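Local coordinates for anaphase-promoting complex subunit CUT9 (Schizosaccharomyces pombe, PDB 2XPI), which serves as a TPR-repeat subunit of the anaphase-promoting complex/cyclosome, the E3 ubiquitin ligase that controls progression through mitosis and G1, at residues Asp323-Thr328 against Ala347-Ser352. Residues are numbered along the deposited sequence; the frame is centred on the assembly and turned at random.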
ATOM      1  N   ASP A 323      11.352  35.019 -15.974  1.00 55.72           N
ATOM      2  CA  ASP A 323      11.217  34.001 -17.005  1.00 57.65           C
ATOM      3  C   ASP A 323      10.976  32.618 -16.410  1.00 55.02           C
ATOM      4  O   ASP A 323      10.059  31.915 -16.844  1.00 55.59           O
ATOM      5  CB  ASP A 323      12.421  34.006 -17.940  1.00 62.49           C
ATOM      6  CG  ASP A 323      12.489  35.269 -18.775  1.00 69.56           C
ATOM      7  OD1 ASP A 323      11.443  35.955 -18.874  1.00 71.79           O
ATOM      8  OD2 ASP A 323      13.575  35.586 -19.318  1.00 72.34           O
ATOM      9  N   VAL A 324      11.789  32.244 -15.419  1.00 51.13           N
ATOM     10  CA  VAL A 324      11.606  30.995 -14.698  1.00 50.63           C
ATOM     11  C   VAL A 324      10.173  30.863 -14.163  1.00 52.94           C
ATOM     12  O   VAL A 324       9.586  29.801 -14.256  1.00 55.06           O
ATOM     13  CB  VAL A 324      12.607  30.835 -13.514  1.00 42.51           C
ATOM     14  CG1 VAL A 324      12.338  29.547 -12.741  1.00 38.63           C
ATOM     15  CG2 VAL A 324      14.045  30.883 -13.995  1.00 43.92           C
ATOM     16  N   LEU A 325       9.612  31.937 -13.613  1.00 53.17           N
ATOM     17  CA  LEU A 325       8.247  31.893 -13.077  1.00 52.24           C
ATOM     18  C   LEU A 325       7.150  31.788 -14.160  1.00 52.45           C
ATOM     19  O   LEU A 325       6.147  31.071 -13.990  1.00 52.16           O
ATOM     20  CB  LEU A 325       7.980  33.083 -12.155  1.00 51.01           C
ATOM     21  CG  LEU A 325       8.577  32.930 -10.756  1.00 50.04           C
ATOM     22  CD1 LEU A 325       8.490  34.240  -9.944  1.00 49.34           C
ATOM     23  CD2 LEU A 325       7.922  31.776 -10.027  1.00 47.23           C
ATOM     24  N   ALA A 326       7.330  32.491 -15.268  1.00 50.39           N
ATOM     25  CA  ALA A 326       6.401  32.323 -16.375  1.00 48.85           C
ATOM     26  C   ALA A 326       6.276  30.834 -16.732  1.00 51.57           C
ATOM     27  O   ALA A 326       5.168  30.309 -16.844  1.00 54.86           O
ATOM     28  CB  ALA A 326       6.850  33.120 -17.566  1.00 46.14           C
ATOM     29  N   ILE A 327       7.411  30.157 -16.889  1.00 49.78           N
ATOM     30  CA  ILE A 327       7.417  28.774 -17.341  1.00 48.94           C
ATOM     31  C   ILE A 327       6.855  27.873 -16.270  1.00 48.93           C
ATOM     32  O   ILE A 327       6.036  26.976 -16.526  1.00 49.11           O
ATOM     33  CB  ILE A 327       8.847  28.290 -17.638  1.00 47.84           C
ATOM     34  CG1 ILE A 327       9.265  28.693 -19.043  1.00 50.17           C
ATOM     35  CG2 ILE A 327       8.950  26.780 -17.541  1.00 45.22           C
ATOM     36  CD1 ILE A 327      10.718  28.404 -19.294  1.00 51.34           C
ATOM     37  N   THR A 328       7.312  28.129 -15.059  1.00 46.27           N
ATOM     38  CA  THR A 328       7.119  27.224 -13.953  1.00 46.73           C
ATOM     39  C   THR A 328       5.678  27.306 -13.434  1.00 47.73           C
ATOM     40  O   THR A 328       5.102  26.331 -12.978  1.00 46.95           O
ATOM     41  CB  THR A 328       8.161  27.553 -12.874  1.00 49.03           C
ATOM     42  OG1 THR A 328       8.554  26.363 -12.194  1.00 54.47           O
ATOM     43  CG2 THR A 328       7.642  28.580 -11.899  1.00 45.47           C
ATOM     44  N   ALA A 347      12.246  28.650  -5.141  1.00 41.90           N
ATOM     45  CA  ALA A 347      13.447  29.464  -5.034  1.00 39.36           C
ATOM     46  C   ALA A 347      13.279  30.785  -5.793  1.00 42.96           C
ATOM     47  O   ALA A 347      13.755  31.828  -5.347  1.00 45.07           O
ATOM     48  CB  ALA A 347      14.647  28.697  -5.519  1.00 36.28           C
ATOM     49  N   SER A 348      12.585  30.750  -6.926  1.00 43.15           N
ATOM     50  CA  SER A 348      12.323  31.973  -7.682  1.00 43.92           C
ATOM     51  C   SER A 348      11.333  32.895  -6.989  1.00 45.71           C
ATOM     52  O   SER A 348      11.465  34.114  -7.075  1.00 47.55           O
ATOM     53  CB  SER A 348      11.838  31.656  -9.095  1.00 45.03           C
ATOM     54  OG  SER A 348      12.866  31.024  -9.834  1.00 46.01           O
ATOM     55  N   LEU A 349      10.342  32.327  -6.303  1.00 45.80           N
ATOM     56  CA  LEU A 349       9.418  33.143  -5.510  1.00 43.82           C
ATOM     57  C   LEU A 349      10.134  33.797  -4.308  1.00 41.57           C
ATOM     58  O   LEU A 349       9.861  34.950  -3.978  1.00 45.66           O
ATOM     59  CB  LEU A 349       8.181  32.343  -5.053  1.00 41.37           C
ATOM     60  CG  LEU A 349       7.124  31.913  -6.086  1.00 40.80           C
ATOM     61  CD1 LEU A 349       6.124  30.901  -5.482  1.00 39.03           C
ATOM     62  CD2 LEU A 349       6.390  33.101  -6.730  1.00 40.01           C
ATOM     63  N   HIS A 350      11.046  33.082  -3.664  1.00 57.66           N
ATOM     64  CA  HIS A 350      11.790  33.663  -2.553  1.00 56.40           C
ATOM     65  C   HIS A 350      12.637  34.861  -3.009  1.00 59.63           C
ATOM     66  O   HIS A 350      12.721  35.884  -2.319  1.00 60.91           O
ATOM     67  CB  HIS A 350      12.680  32.614  -1.903  1.00 52.77           C
ATOM     68  CG  HIS A 350      13.649  33.174  -0.917  1.00 53.92           C
ATOM     69  ND1 HIS A 350      14.958  33.459  -1.243  1.00 55.29           N
ATOM     70  CD2 HIS A 350      13.505  33.499   0.389  1.00 54.38           C
ATOM     71  CE1 HIS A 350      15.580  33.935  -0.180  1.00 54.39           C
ATOM     72  NE2 HIS A 350      14.721  33.970   0.823  1.00 54.59           N
ATOM     73  N   GLU A 351      13.255  34.720  -4.177  1.00 59.05           N
ATOM     74  CA  GLU A 351      14.054  35.775  -4.774  1.00 61.16           C
ATOM     75  C   GLU A 351      13.240  37.048  -5.016  1.00 62.91           C
ATOM     76  O   GLU A 351      13.754  38.154  -4.905  1.00 64.05           O
ATOM     77  CB  GLU A 351      14.650  35.275  -6.087  1.00 65.20           C
ATOM     78  CG  GLU A 351      14.827  36.352  -7.140  1.00 73.18           C
ATOM     79  CD  GLU A 351      16.134  37.092  -6.990  1.00 81.04           C
ATOM     80  OE1 GLU A 351      16.226  38.247  -7.459  1.00 85.00           O
ATOM     81  OE2 GLU A 351      17.074  36.515  -6.397  1.00 83.34           O
ATOM     82  N   SER A 352      11.965  36.892  -5.345  1.00 64.28           N
ATOM     83  CA  SER A 352      11.124  38.047  -5.629  1.00 66.94           C
ATOM     84  C   SER A 352      10.365  38.495  -4.381  1.00 68.69           C
ATOM     85  O   SER A 352       9.726  39.542  -4.376  1.00 71.47           O
ATOM     86  CB  SER A 352      10.160  37.732  -6.768  1.00 68.10           C
ATOM     87  OG  SER A 352      10.868  37.206  -7.880  1.00 68.36           O
TER
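L325 and L349 both hold CG beside the backbone N and anti to the carbonyl carbon (chi1 -78° and -70°), and from these settings their branched ends meet at the side of the interface, the side chains crossing at about a right angle. The meeting is branch to branch: CD2 of L325 lies 3.9 Å from CD2 of L349, and CD1 of L325 is 4.0 Å from that same methyl. Further back along the leucine, its CG rests on S348, 3.9 Å from CB. With an alanine in place of L325, S348 CB and the L349 methyl would probably lose the apolar partner L325 gives them, leaving a gap between the helices. V324 works alongside, its CG1 lying 3.3 Å from S348 OG. That hydroxyl is buried but satisfied, since it is hydrogen-bonded to L344 O in its own helix. S352 OG, beside CD1 of L325, donates a hydrogen bond to S348 O, 3.3 Å long and nearly along the C=O axis. F316 of helix 305-317 touches both V324 and S348, while L358 and I361 of helix 355-368 pack on L349. The axes of segments 323-328 and 347-352 come within 9.9 Å, with 136° between their N-to-C directions. This joins the second helix of TPR 7 to the first helix of TPR 8, the repeat-to-repeat packing by which a TPR array builds its superhelix.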